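Local coordinates for soluble epoxide hydrolase (Bacillus megaterium, PDB 4INZ), which belongs to the alpha/beta hydrolase superfamily, with a central mixed beta sheet topped by a cap of helices, at residues S159-W164 against D256-P261; H45-F50 against S218-L223; E169-M174 against G211-M216. The protein carries 1 engineered substitution. All coordinates share one frame; numbering follows the deposited sequence.

All three contacts involve the helical cap of an alpha/beta hydrolase, the run of helices inserted between sheet strands 131-137 and 248-253. Interactions 1 and 2 tie that cap to loops following strands 248-253 and 40-44, whereas interaction 3 joins two cap helices to each other. The centres of interactions 1 and 2 lie about 13 Å apart. Those of interactions 2 and 3 are about 10 Å apart, and those of interactions 1 and 3 about 18 Å. Helix 213-220 serves both interactions 2 and 3. Along the chain the segments of interactions 1 and 2 alternate, and interaction 3 is nested inside both. Two of the contacts thus join the cap to loops at strand ends, and the third packs the cap within itself.

Interaction 1: residues S159-W164 against D256-P261. Engineered in segment 159-164: Ala162 (natural residue Met).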
ATOM      1  N   SER A 159       8.707 -13.363  -4.372  1.00 34.06           N
ATOM      2  CA  SER A 159       7.940 -13.289  -3.129  1.00 33.10           C
ATOM      3  C   SER A 159       8.545 -14.107  -1.987  1.00 35.72           C
ATOM      4  O   SER A 159       7.967 -14.176  -0.904  1.00 36.45           O
ATOM      5  CB  SER A 159       6.487 -13.729  -3.359  1.00 30.56           C
ATOM      6  OG  SER A 159       5.788 -12.814  -4.195  1.00 28.95           O
ATOM      7  N   GLU A 160       9.703 -14.719  -2.230  1.00 37.08           N
ATOM      8  CA  GLU A 160      10.332 -15.597  -1.244  1.00 39.03           C
ATOM      9  C   GLU A 160      10.605 -14.879   0.070  1.00 37.87           C
ATOM     10  O   GLU A 160      10.671 -15.508   1.125  1.00 37.65           O
ATOM     11  CB  GLU A 160      11.638 -16.183  -1.789  1.00 43.76           C
ATOM     12  CG  GLU A 160      11.451 -17.260  -2.848  1.00 49.23           C
ATOM     13  CD  GLU A 160      12.772 -17.771  -3.398  1.00 54.91           C
ATOM     14  OE1 GLU A 160      12.756 -18.703  -4.233  1.00 57.26           O
ATOM     15  OE2 GLU A 160      13.830 -17.236  -2.995  1.00 56.34           O
ATOM     16  N   TYR A 161      10.767 -13.562   0.005  1.00 37.27           N
ATOM     17  CA  TYR A 161      11.057 -12.783   1.204  1.00 34.64           C
ATOM     18  C   TYR A 161       9.910 -12.865   2.209  1.00 32.84           C
ATOM     19  O   TYR A 161      10.127 -12.746   3.414  1.00 35.16           O
ATOM     20  CB  TYR A 161      11.366 -11.323   0.852  1.00 36.01           C
ATOM     21  CG  TYR A 161      10.169 -10.553   0.352  1.00 37.23           C
ATOM     22  CD1 TYR A 161       9.817 -10.578  -0.991  1.00 36.94           C
ATOM     23  CD2 TYR A 161       9.381  -9.805   1.225  1.00 37.91           C
ATOM     24  CE1 TYR A 161       8.716  -9.882  -1.453  1.00 37.51           C
ATOM     25  CE2 TYR A 161       8.277  -9.105   0.770  1.00 38.90           C
ATOM     26  CZ  TYR A 161       7.949  -9.150  -0.568  1.00 38.97           C
ATOM     27  OH  TYR A 161       6.854  -8.456  -1.025  1.00 40.27           O
ATOM     28  N   ALA A 162       8.691 -13.067   1.716  1.00 32.47           N
ATOM     29  CA  ALA A 162       7.527 -13.159   2.599  1.00 32.98           C
ATOM     30  C   ALA A 162       7.622 -14.383   3.508  1.00 35.15           C
ATOM     31  O   ALA A 162       7.212 -14.341   4.671  1.00 35.54           O
ATOM     32  CB  ALA A 162       6.244 -13.187   1.793  1.00 34.00           C
ATOM     33  N   LYS A 163       8.168 -15.471   2.976  1.00 34.47           N
ATOM     34  CA  LYS A 163       8.422 -16.653   3.785  1.00 35.09           C
ATOM     35  C   LYS A 163       9.536 -16.350   4.785  1.00 35.06           C
ATOM     36  O   LYS A 163       9.435 -16.685   5.964  1.00 34.44           O
ATOM     37  CB  LYS A 163       8.789 -17.841   2.890  1.00 40.15           C
ATOM     38  CG  LYS A 163       9.119 -19.126   3.635  1.00 44.14           C
ATOM     39  CD  LYS A 163       7.992 -19.571   4.549  1.00 46.31           C
ATOM     40  CE  LYS A 163       8.191 -21.021   4.991  1.00 49.40           C
ATOM     41  NZ  LYS A 163       7.992 -21.973   3.860  1.00 51.87           N
ATOM     42  N   TRP A 164      10.589 -15.689   4.316  1.00 34.09           N
ATOM     43  CA  TRP A 164      11.694 -15.323   5.191  1.00 31.47           C
ATOM     44  C   TRP A 164      11.221 -14.408   6.320  1.00 30.45           C
ATOM     45  O   TRP A 164      11.693 -14.518   7.452  1.00 29.82           O
ATOM     46  CB  TRP A 164      12.817 -14.664   4.388  1.00 34.20           C
ATOM     47  CG  TRP A 164      14.034 -14.353   5.195  1.00 34.07           C
ATOM     48  CD1 TRP A 164      14.754 -15.224   5.961  1.00 35.67           C
ATOM     49  CD2 TRP A 164      14.691 -13.085   5.305  1.00 34.45           C
ATOM     50  NE1 TRP A 164      15.812 -14.576   6.545  1.00 35.59           N
ATOM     51  CE2 TRP A 164      15.795 -13.261   6.160  1.00 34.46           C
ATOM     52  CE3 TRP A 164      14.447 -11.815   4.768  1.00 36.01           C
ATOM     53  CZ2 TRP A 164      16.655 -12.216   6.492  1.00 34.57           C
ATOM     54  CZ3 TRP A 164      15.307 -10.778   5.098  1.00 36.88           C
ATOM     55  CH2 TRP A 164      16.397 -10.988   5.951  1.00 36.14           C
ATOM     56  N   ASP A 256       9.812  -3.235 -10.967  1.00 24.36           N
ATOM     57  CA  ASP A 256       9.580  -3.736  -9.615  1.00 24.23           C
ATOM     58  C   ASP A 256      10.069  -5.175  -9.449  1.00 24.62           C
ATOM     59  O   ASP A 256       9.582  -6.071 -10.126  1.00 26.24           O
ATOM     60  CB  ASP A 256       8.087  -3.680  -9.320  1.00 20.80           C
ATOM     61  CG  ASP A 256       7.762  -3.961  -7.872  1.00 23.23           C
ATOM     62  OD1 ASP A 256       8.673  -4.301  -7.083  1.00 28.83           O
ATOM     63  OD2 ASP A 256       6.575  -3.854  -7.527  1.00 21.57           O
ATOM     64  N   PRO A 257      11.017  -5.406  -8.529  1.00 24.56           N
ATOM     65  CA  PRO A 257      11.518  -6.769  -8.308  1.00 28.29           C
ATOM     66  C   PRO A 257      10.596  -7.628  -7.440  1.00 29.82           C
ATOM     67  O   PRO A 257      10.805  -8.838  -7.347  1.00 31.73           O
ATOM     68  CB  PRO A 257      12.836  -6.533  -7.570  1.00 30.51           C
ATOM     69  CG  PRO A 257      12.606  -5.260  -6.819  1.00 27.98           C
ATOM     70  CD  PRO A 257      11.750  -4.409  -7.728  1.00 25.07           C
ATOM     71  N   THR A 258       9.585  -7.022  -6.827  1.00 28.38           N
ATOM     72  CA  THR A 258       8.710  -7.727  -5.891  0.59 27.67           C
ATOM     73  C   THR A 258       7.402  -8.200  -6.524  1.00 26.22           C
ATOM     74  O   THR A 258       6.840  -9.217  -6.129  1.00 27.81           O
ATOM     75  CB  THR A 258       8.376  -6.829  -4.690  0.59 29.88           C
ATOM     76  OG1 THR A 258       9.590  -6.439  -4.036  0.59 34.02           O
ATOM     77  CG2 THR A 258       7.491  -7.568  -3.707  0.59 28.86           C
ATOM     78  N   PHE A 259       6.906  -7.442  -7.492  1.00 26.10           N
ATOM     79  CA  PHE A 259       5.678  -7.821  -8.194  1.00 25.86           C
ATOM     80  C   PHE A 259       5.919  -7.852  -9.700  1.00 25.25           C
ATOM     81  O   PHE A 259       6.280  -6.842 -10.304  1.00 27.38           O
ATOM     82  CB  PHE A 259       4.519  -6.879  -7.838  1.00 27.08           C
ATOM     83  CG  PHE A 259       4.127  -6.931  -6.390  1.00 26.58           C
ATOM     84  CD1 PHE A 259       3.245  -7.898  -5.928  1.00 26.97           C
ATOM     85  CD2 PHE A 259       4.651  -6.026  -5.484  1.00 28.17           C
ATOM     86  CE1 PHE A 259       2.895  -7.954  -4.588  1.00 27.13           C
ATOM     87  CE2 PHE A 259       4.300  -6.078  -4.145  1.00 28.12           C
ATOM     88  CZ  PHE A 259       3.423  -7.048  -3.694  1.00 27.53           C
ATOM     89  N   MET A 260       5.728  -9.027 -10.291  1.00 25.89           N
ATOM     90  CA  MET A 260       6.004  -9.250 -11.707  1.00 25.81           C
ATOM     91  C   MET A 260       4.924  -8.635 -12.580  1.00 25.04           C
ATOM     92  O   MET A 260       3.795  -8.453 -12.139  1.00 25.21           O
ATOM     93  CB  MET A 260       6.127 -10.751 -11.987  1.00 26.80           C
ATOM     94  CG  MET A 260       7.267 -11.434 -11.240  1.00 30.56           C
ATOM     95  SD  MET A 260       8.905 -10.811 -11.699  1.00 33.80           S
ATOM     96  CE  MET A 260       9.207  -9.588 -10.419  1.00 32.78           C
ATOM     97  N   PRO A 261       5.268  -8.304 -13.832  1.00 26.68           N
ATOM     98  CA  PRO A 261       4.302  -7.659 -14.724  1.00 25.47           C
ATOM     99  C   PRO A 261       3.050  -8.500 -14.965  1.00 25.33           C
ATOM    100  O   PRO A 261       1.989  -7.930 -15.225  1.00 24.34           O
ATOM    101  CB  PRO A 261       5.088  -7.503 -16.036  1.00 28.61           C
ATOM    102  CG  PRO A 261       6.511  -7.486 -15.624  1.00 30.73           C
ATOM    103  CD  PRO A 261       6.605  -8.408 -14.444  1.00 29.04           C
TER
HETATM  104  O   HOH W   1       5.965 -10.177  -3.596  1.00 32.52           O
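A water gripped by three groups joins Ser159, Tyr161 and Thr258. It donates to Ser159 OG at 2.7 Å and to the backbone oxygen of Thr258 at 2.8 Å, and the phenolic OH of Tyr161 lies 3.2 Å from it. Ser159 OG is also hydrogen-bonded to Gln155 of helix 153-158, which fixes the serine end of the bridge. The same water sits over one face of the Phe259 ring, displaced toward its rim.

Direct contact is small. The Tyr161 side chain, with CG in the crowded position between the backbone N and the carbonyl carbon (chi1 69°), reaches from the first turn of helix 160-164 and crosses Thr258 at about a right angle. In the conformer of Thr258 given, one of two, Tyr161 CE1 and CZ are each 3.5 Å from Thr258 CG2, and the methyl meets the ring obliquely. The still closer approach of this methyl to the phenol oxygen is doubtful.

Asp256 closes an Asx turn in the loop: its OD1 accepts from Thr258 N at 2.9 Å, the nitrogen standing well above the carboxylate plane. Asp256 OD2 is hydrogen-bonded to His284 and lies at the edge of the Phe259 ring. Met260 packs on helix 153-158 next to the contact. Between residues 159-164 and 256-261 themselves, the polar link runs through this one water, making a water-mediated seam with little direct apolar contact.

Interaction 2: residues H45-F50 against S218-L223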
ATOM      1  N   HIS A  45      -0.143   3.671   2.177  1.00 16.97           N
ATOM      2  CA  HIS A  45       1.196   3.185   1.885  1.00 15.00           C
ATOM      3  C   HIS A  45       1.322   1.706   2.206  1.00 14.81           C
ATOM      4  O   HIS A  45       0.365   1.064   2.662  1.00 17.36           O
ATOM      5  CB  HIS A  45       2.207   3.940   2.747  1.00 16.60           C
ATOM      6  CG  HIS A  45       2.106   3.592   4.201  1.00 17.25           C
ATOM      7  ND1 HIS A  45       2.767   2.517   4.755  1.00 17.61           N
ATOM      8  CD2 HIS A  45       1.382   4.148   5.202  1.00 17.21           C
ATOM      9  CE1 HIS A  45       2.468   2.436   6.040  1.00 17.45           C
ATOM     10  NE2 HIS A  45       1.628   3.413   6.336  1.00 17.92           N
ATOM     11  N   GLY A  46       2.516   1.168   1.961  1.00 17.17           N
ATOM     12  CA  GLY A  46       2.832  -0.206   2.312  1.00 17.61           C
ATOM     13  C   GLY A  46       4.179  -0.299   3.016  1.00 17.15           C
ATOM     14  O   GLY A  46       4.632   0.658   3.632  1.00 19.34           O
ATOM     15  N   PHE A  47       4.829  -1.450   2.900  1.00 18.86           N
ATOM     16  CA  PHE A  47       6.048  -1.738   3.652  1.00 18.60           C
ATOM     17  C   PHE A  47       7.304  -1.401   2.855  1.00 18.52           C
ATOM     18  O   PHE A  47       7.405  -1.765   1.685  1.00 18.93           O
ATOM     19  CB  PHE A  47       6.082  -3.229   4.001  1.00 20.42           C
ATOM     20  CG  PHE A  47       7.360  -3.663   4.661  1.00 21.36           C
ATOM     21  CD1 PHE A  47       7.488  -3.617   6.042  1.00 21.68           C
ATOM     22  CD2 PHE A  47       8.439  -4.105   3.901  1.00 21.31           C
ATOM     23  CE1 PHE A  47       8.661  -4.007   6.654  1.00 23.42           C
ATOM     24  CE2 PHE A  47       9.621  -4.499   4.513  1.00 21.58           C
ATOM     25  CZ  PHE A  47       9.728  -4.445   5.895  1.00 22.47           C
ATOM     26  N   PRO A  48       8.295  -0.746   3.491  1.00 18.63           N
ATOM     27  CA  PRO A  48       8.352  -0.235   4.860  1.00 17.75           C
ATOM     28  C   PRO A  48       8.241   1.278   4.861  1.00 16.85           C
ATOM     29  O   PRO A  48       9.002   1.953   5.562  1.00 20.08           O
ATOM     30  CB  PRO A  48       9.768  -0.611   5.276  1.00 18.22           C
ATOM     31  CG  PRO A  48      10.557  -0.348   4.021  1.00 20.80           C
ATOM     32  CD  PRO A  48       9.624  -0.676   2.855  1.00 18.83           C
ATOM     33  N   ASP A  49       7.308   1.808   4.082  1.00 17.55           N
ATOM     34  CA  ASP A  49       7.155   3.251   3.966  1.00 18.67           C
ATOM     35  C   ASP A  49       6.174   3.778   5.006  1.00 18.62           C
ATOM     36  O   ASP A  49       6.002   3.182   6.063  1.00 18.09           O
ATOM     37  CB  ASP A  49       6.690   3.601   2.553  1.00 18.89           C
ATOM     38  CG  ASP A  49       7.539   2.928   1.494  1.00 20.58           C
ATOM     39  OD1 ASP A  49       8.734   3.268   1.398  1.00 21.51           O
ATOM     40  OD2 ASP A  49       7.023   2.045   0.776  1.00 21.93           O
ATOM     41  N   PHE A  50       5.551   4.906   4.695  1.00 18.16           N
ATOM     42  CA  PHE A  50       4.571   5.532   5.573  1.00 17.00           C
ATOM     43  C   PHE A  50       3.957   6.695   4.814  1.00 17.32           C
ATOM     44  O   PHE A  50       4.175   6.825   3.618  1.00 17.23           O
ATOM     45  CB  PHE A  50       5.198   5.974   6.912  1.00 17.66           C
ATOM     46  CG  PHE A  50       6.246   7.061   6.795  1.00 18.56           C
ATOM     47  CD1 PHE A  50       7.423   6.856   6.083  1.00 19.18           C
ATOM     48  CD2 PHE A  50       6.076   8.271   7.458  1.00 18.25           C
ATOM     49  CE1 PHE A  50       8.397   7.851   6.003  1.00 18.97           C
ATOM     50  CE2 PHE A  50       7.046   9.277   7.392  1.00 19.62           C
ATOM     51  CZ  PHE A  50       8.209   9.065   6.665  1.00 20.16           C
ATOM     52  N   SER A 218       4.471  -8.143  11.432  1.00 26.07           N
ATOM     53  CA  SER A 218       3.276  -8.864  11.873  1.00 26.83           C
ATOM     54  C   SER A 218       2.227  -8.995  10.765  1.00 25.87           C
ATOM     55  O   SER A 218       1.531 -10.008  10.681  1.00 26.33           O
ATOM     56  CB  SER A 218       2.668  -8.216  13.123  1.00 26.73           C
ATOM     57  OG  SER A 218       3.519  -8.377  14.242  1.00 28.10           O
ATOM     58  N   TYR A 219       2.117  -7.974   9.923  1.00 23.60           N
ATOM     59  CA  TYR A 219       1.244  -8.043   8.755  1.00 22.34           C
ATOM     60  C   TYR A 219       1.527  -9.307   7.956  1.00 23.65           C
ATOM     61  O   TYR A 219       0.605 -10.039   7.582  1.00 24.92           O
ATOM     62  CB  TYR A 219       1.493  -6.850   7.838  1.00 21.04           C
ATOM     63  CG  TYR A 219       0.909  -5.530   8.271  1.00 20.71           C
ATOM     64  CD1 TYR A 219       1.419  -4.839   9.363  1.00 20.20           C
ATOM     65  CD2 TYR A 219      -0.129  -4.949   7.551  1.00 21.06           C
ATOM     66  CE1 TYR A 219       0.897  -3.618   9.731  1.00 18.70           C
ATOM     67  CE2 TYR A 219      -0.659  -3.730   7.913  1.00 21.06           C
ATOM     68  CZ  TYR A 219      -0.146  -3.069   9.001  1.00 19.72           C
ATOM     69  OH  TYR A 219      -0.678  -1.857   9.354  1.00 19.64           O
ATOM     70  N   TYR A 220       2.806  -9.542   7.673  1.00 22.31           N
ATOM     71  CA  TYR A 220       3.222 -10.666   6.834  1.00 23.21           C
ATOM     72  C   TYR A 220       2.978 -12.010   7.508  1.00 25.18           C
ATOM     73  O   TYR A 220       2.770 -13.031   6.840  1.00 25.62           O
ATOM     74  CB  TYR A 220       4.709 -10.554   6.471  1.00 22.71           C
ATOM     75  CG  TYR A 220       5.044  -9.420   5.530  1.00 22.85           C
ATOM     76  CD1 TYR A 220       5.109  -9.629   4.158  1.00 22.58           C
ATOM     77  CD2 TYR A 220       5.305  -8.142   6.013  1.00 23.18           C
ATOM     78  CE1 TYR A 220       5.415  -8.594   3.291  1.00 24.03           C
ATOM     79  CE2 TYR A 220       5.613  -7.102   5.156  1.00 23.46           C
ATOM     80  CZ  TYR A 220       5.666  -7.331   3.793  1.00 23.42           C
ATOM     81  OH  TYR A 220       5.969  -6.297   2.932  1.00 26.02           O
ATOM     82  N   ARG A 221       3.011 -12.008   8.832  1.00 26.33           N
ATOM     83  CA  ARG A 221       2.937 -13.255   9.587  1.00 26.39           C
ATOM     84  C   ARG A 221       1.517 -13.793   9.711  1.00 29.11           C
ATOM     85  O   ARG A 221       1.293 -14.840  10.320  1.00 31.36           O
ATOM     86  CB  ARG A 221       3.614 -13.083  10.953  1.00 27.79           C
ATOM     87  CG  ARG A 221       5.113 -12.924  10.787  1.00 27.61           C
ATOM     88  CD  ARG A 221       5.831 -12.390  12.011  1.00 27.99           C
ATOM     89  NE  ARG A 221       7.266 -12.356  11.748  1.00 29.30           N
ATOM     90  CZ  ARG A 221       8.188 -11.957  12.615  1.00 31.26           C
ATOM     91  NH1 ARG A 221       7.837 -11.538  13.824  1.00 30.23           N
ATOM     92  NH2 ARG A 221       9.469 -11.975  12.265  1.00 35.87           N
ATOM     93  N   ASN A 222       0.568 -13.071   9.121  1.00 30.11           N
ATOM     94  CA  ASN A 222      -0.811 -13.531   9.015  1.00 30.89           C
ATOM     95  C   ASN A 222      -1.162 -14.001   7.610  1.00 28.47           C
ATOM     96  O   ASN A 222      -2.252 -14.523   7.385  1.00 28.78           O
ATOM     97  CB  ASN A 222      -1.785 -12.431   9.435  1.00 33.73           C
ATOM     98  CG  ASN A 222      -1.745 -12.159  10.923  1.00 33.93           C
ATOM     99  OD1 ASN A 222      -1.594 -13.078  11.725  1.00 35.91           O
ATOM    100  ND2 ASN A 222      -1.882 -10.896  11.300  1.00 31.40           N
ATOM    101  N   LEU A 223      -0.245 -13.808   6.665  1.00 27.82           N
ATOM    102  CA  LEU A 223      -0.506 -14.194   5.278  1.00 27.20           C
ATOM    103  C   LEU A 223      -0.740 -15.696   5.140  1.00 30.91           C
ATOM    104  O   LEU A 223      -0.044 -16.507   5.752  1.00 31.99           O
ATOM    105  CB  LEU A 223       0.637 -13.753   4.365  1.00 26.54           C
ATOM    106  CG  LEU A 223       0.792 -12.242   4.187  1.00 25.43           C
ATOM    107  CD1 LEU A 223       2.075 -11.917   3.435  1.00 27.30           C
ATOM    108  CD2 LEU A 223      -0.419 -11.679   3.455  1.00 27.32           C
TER
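Phe47 and Tyr220 are brought together by different first torsions: the phenylalanine swings CG anti to its backbone N (chi1 174°), while the tyrosine sets CG anti to its carbonyl carbon, beside the backbone N (chi1 -69°). The rings meet as a T-shaped pair, with the edge of Tyr220 turned to the face of Phe47. Their planes stand at 83° and their centroids are 5.4 Å apart. Tyr220 CE2 leads, lying 3.9 Å from Phe47 CG and nearer the rim of that ring than its middle. Beside it the phenol oxygen passes close to the root of the phenylalanine, with Tyr220 OH 3.3 Å from Phe47 CB. On the opposite face of the Phe47 ring, Pro48 CB sits over the centre, 3.6 Å above the plane, so the ring is clamped between its own neighbour and the cap tyrosine.

Residues 45-48 spell the HGXP motif of epoxide hydrolases, in the loop leaving strand 40-44, and the peptide before Pro48 is cis as expected for it. The turn is tied at Gly46 O, which accepts from His45 ND1 and from Asp49 N, each at 2.9 Å; the two donors arrive from opposite faces of the carbonyl plane. The imidazole bond lies in the plane of its ring, and Phe50 CA covers one face of that ring, 3.4 Å above it. Phe47 N is itself bonded to Asp114, which ties the motif to the start of helix 115-126. Tyr220, at the end of helix 213-220, has Trp115 as a second edge-to-face partner, and a di(hydroxyethyl)ether molecule lies about 3 Å from its side chain.

Interaction 3: residues E169-M174 against G211-M216; sequences EVQDYM and GSVLSM
Leu214 CB lies over one face of the flat Gln171 carboxamide, offset past its polar end, with Gln171 OE1 and NE2 each 3.9 Å from Leu214 CB. Gln171 NE2 is also hydrogen-bonded to Glu175, one turn further along the same helix, which limits rotation of the amide. An extended chain carries the group there, CG anti to the backbone N (chi1 -177°) and the rest running straight out toward the other helix.

Closer to the backbones the contact is apolar. Val213 CG1 fits against two residues one turn apart on helix 169-193, at 3.8 Å from Met174 CB and 3.9 Å from Gln171 CG. The methionine bends away beyond CB, leaving the base of its side chain to do the touching.

Val213 is the first residue of helix 213-220, and Ser212 is its N-cap. The serine OG accepts from Ser215 N at 3.1 Å along a nearly straight line (171°), a capping bond that closes the first turn, from which Val213 and Leu214 reach the other helix.

Helix 213-220 thus begins against the opening turns of the long helix 169-193, both in the cap. Leu217, a turn on, continues the packing against Val170 and Gln171, Leu182 of the long helix lies against Val213 and Met174, and helix 160-164 packs on the start of the long helix through Trp164, edge-to-face with Tyr173.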
ATOM      1  N   GLU A 169      14.756 -13.953  12.902  1.00 35.90           N
ATOM      2  CA  GLU A 169      15.970 -13.182  12.657  1.00 33.92           C
ATOM      3  C   GLU A 169      15.705 -11.886  11.888  1.00 31.11           C
ATOM      4  O   GLU A 169      16.533 -10.979  11.905  1.00 31.22           O
ATOM      5  CB  GLU A 169      17.009 -14.022  11.905  1.00 35.90           C
ATOM      6  CG  GLU A 169      16.647 -14.282  10.453  1.00 38.17           C
ATOM      7  CD  GLU A 169      17.796 -14.867   9.657  1.00 42.45           C
ATOM      8  OE1 GLU A 169      17.756 -16.075   9.355  1.00 45.93           O
ATOM      9  OE2 GLU A 169      18.734 -14.118   9.322  1.00 42.13           O
ATOM     10  N   VAL A 170      14.555 -11.793  11.222  1.00 29.34           N
ATOM     11  CA  VAL A 170      14.315 -10.677  10.309  1.00 28.10           C
ATOM     12  C   VAL A 170      14.191  -9.333  11.023  1.00 29.65           C
ATOM     13  O   VAL A 170      14.649  -8.311  10.508  1.00 31.10           O
ATOM     14  CB  VAL A 170      13.090 -10.914   9.389  1.00 29.94           C
ATOM     15  CG1 VAL A 170      12.822  -9.686   8.527  1.00 28.88           C
ATOM     16  CG2 VAL A 170      13.327 -12.125   8.505  1.00 32.61           C
ATOM     17  N   GLN A 171      13.577  -9.317  12.202  1.00 28.67           N
ATOM     18  CA  GLN A 171      13.464  -8.056  12.925  1.00 30.99           C
ATOM     19  C   GLN A 171      14.843  -7.449  13.176  1.00 30.31           C
ATOM     20  O   GLN A 171      15.071  -6.275  12.893  1.00 31.37           O
ATOM     21  CB  GLN A 171      12.694  -8.196  14.241  1.00 32.61           C
ATOM     22  CG  GLN A 171      12.531  -6.859  14.947  1.00 34.38           C
ATOM     23  CD  GLN A 171      11.653  -6.922  16.178  1.00 34.08           C
ATOM     24  OE1 GLN A 171      11.092  -7.968  16.508  1.00 35.77           O
ATOM     25  NE2 GLN A 171      11.520  -5.790  16.863  1.00 32.05           N
ATOM     26  N   ASP A 172      15.759  -8.248  13.710  1.00 30.25           N
ATOM     27  CA  ASP A 172      17.119  -7.775  13.945  1.00 31.01           C
ATOM     28  C   ASP A 172      17.776  -7.333  12.632  1.00 29.52           C
ATOM     29  O   ASP A 172      18.482  -6.324  12.589  1.00 28.82           O
ATOM     30  CB  ASP A 172      17.962  -8.851  14.640  1.00 32.81           C
ATOM     31  CG  ASP A 172      19.438  -8.495  14.698  1.00 36.76           C
ATOM     32  OD1 ASP A 172      19.819  -7.664  15.552  1.00 36.51           O
ATOM     33  OD2 ASP A 172      20.223  -9.050  13.892  1.00 37.49           O
ATOM     34  N   TYR A 173      17.537  -8.083  11.561  1.00 27.91           N
ATOM     35  CA  TYR A 173      18.097  -7.710  10.271  1.00 27.81           C
ATOM     36  C   TYR A 173      17.625  -6.310   9.880  1.00 25.64           C
ATOM     37  O   TYR A 173      18.394  -5.505   9.362  1.00 25.75           O
ATOM     38  CB  TYR A 173      17.696  -8.702   9.178  1.00 27.38           C
ATOM     39  CG  TYR A 173      18.074  -8.222   7.803  1.00 27.22           C
ATOM     40  CD1 TYR A 173      17.182  -7.481   7.038  1.00 29.09           C
ATOM     41  CD2 TYR A 173      19.324  -8.500   7.266  1.00 27.53           C
ATOM     42  CE1 TYR A 173      17.520  -7.029   5.784  1.00 29.47           C
ATOM     43  CE2 TYR A 173      19.672  -8.053   6.008  1.00 28.81           C
ATOM     44  CZ  TYR A 173      18.767  -7.318   5.270  1.00 28.87           C
ATOM     45  OH  TYR A 173      19.108  -6.865   4.011  1.00 29.56           O
ATOM     46  N   MET A 174      16.355  -6.023  10.132  1.00 24.64           N
ATOM     47  CA  MET A 174      15.789  -4.740   9.726  0.94 24.76           C
ATOM     48  C   MET A 174      16.222  -3.598  10.643  1.00 24.64           C
ATOM     49  O   MET A 174      16.487  -2.489  10.171  1.00 26.68           O
ATOM     50  CB  MET A 174      14.260  -4.807   9.660  0.94 24.84           C
ATOM     51  CG  MET A 174      13.723  -5.727   8.567  0.94 25.81           C
ATOM     52  SD  MET A 174      14.207  -5.210   6.905  0.94 27.30           S
ATOM     53  CE  MET A 174      13.581  -6.595   5.964  0.94 27.65           C
ATOM     54  N   GLY A 211       8.112   4.078  14.657  1.00 19.21           N
ATOM     55  CA  GLY A 211       7.269   2.936  14.351  1.00 17.79           C
ATOM     56  C   GLY A 211       7.779   1.675  15.014  1.00 20.95           C
ATOM     57  O   GLY A 211       8.697   1.725  15.825  1.00 22.69           O
ATOM     58  N   SER A 212       7.185   0.540  14.652  1.00 22.32           N
ATOM     59  CA  SER A 212       7.581  -0.752  15.196  1.00 23.15           C
ATOM     60  C   SER A 212       7.832  -1.755  14.080  1.00 23.39           C
ATOM     61  O   SER A 212       6.911  -2.131  13.347  1.00 22.22           O
ATOM     62  CB  SER A 212       6.501  -1.301  16.122  1.00 23.58           C
ATOM     63  OG  SER A 212       6.763  -2.663  16.430  1.00 23.97           O
ATOM     64  N   VAL A 213       9.075  -2.196  13.954  1.00 23.17           N
ATOM     65  CA  VAL A 213       9.398  -3.203  12.956  1.00 23.23           C
ATOM     66  C   VAL A 213       8.639  -4.496  13.245  1.00 24.43           C
ATOM     67  O   VAL A 213       8.194  -5.182  12.324  1.00 23.59           O
ATOM     68  CB  VAL A 213      10.914  -3.455  12.867  1.00 23.84           C
ATOM     69  CG1 VAL A 213      11.202  -4.665  11.978  1.00 23.55           C
ATOM     70  CG2 VAL A 213      11.610  -2.215  12.326  1.00 23.64           C
ATOM     71  N   LEU A 214       8.464  -4.817  14.523  1.00 24.93           N
ATOM     72  CA  LEU A 214       7.682  -5.995  14.891  1.00 24.50           C
ATOM     73  C   LEU A 214       6.270  -5.897  14.309  1.00 24.02           C
ATOM     74  O   LEU A 214       5.780  -6.832  13.674  1.00 24.44           O
ATOM     75  CB  LEU A 214       7.630  -6.172  16.411  1.00 26.38           C
ATOM     76  CG  LEU A 214       6.764  -7.326  16.919  1.00 30.28           C
ATOM     77  CD1 LEU A 214       7.188  -8.648  16.291  1.00 31.27           C
ATOM     78  CD2 LEU A 214       6.814  -7.416  18.437  1.00 31.78           C
ATOM     79  N   SER A 215       5.629  -4.752  14.515  1.00 23.81           N
ATOM     80  CA  SER A 215       4.301  -4.505  13.970  1.00 21.90           C
ATOM     81  C   SER A 215       4.290  -4.642  12.452  1.00 21.65           C
ATOM     82  O   SER A 215       3.395  -5.264  11.882  1.00 23.78           O
ATOM     83  CB  SER A 215       3.830  -3.103  14.338  1.00 22.81           C
ATOM     84  OG  SER A 215       3.649  -2.976  15.736  1.00 25.36           O
ATOM     85  N   MET A 216       5.278  -4.037  11.796  1.00 21.32           N
ATOM     86  CA  MET A 216       5.333  -4.078  10.346  0.60 20.24           C
ATOM     87  C   MET A 216       5.410  -5.529   9.848  1.00 21.13           C
ATOM     88  O   MET A 216       4.670  -5.915   8.938  1.00 22.45           O
ATOM     89  CB  MET A 216       6.495  -3.207   9.841  0.60 21.53           C
ATOM     90  CG  MET A 216       6.371  -1.748  10.307  0.60 21.83           C
ATOM     91  SD  MET A 216       7.885  -0.755  10.372  0.60 23.93           S
ATOM     92  CE  MET A 216       8.219  -0.530   8.628  0.60 24.13           C
TER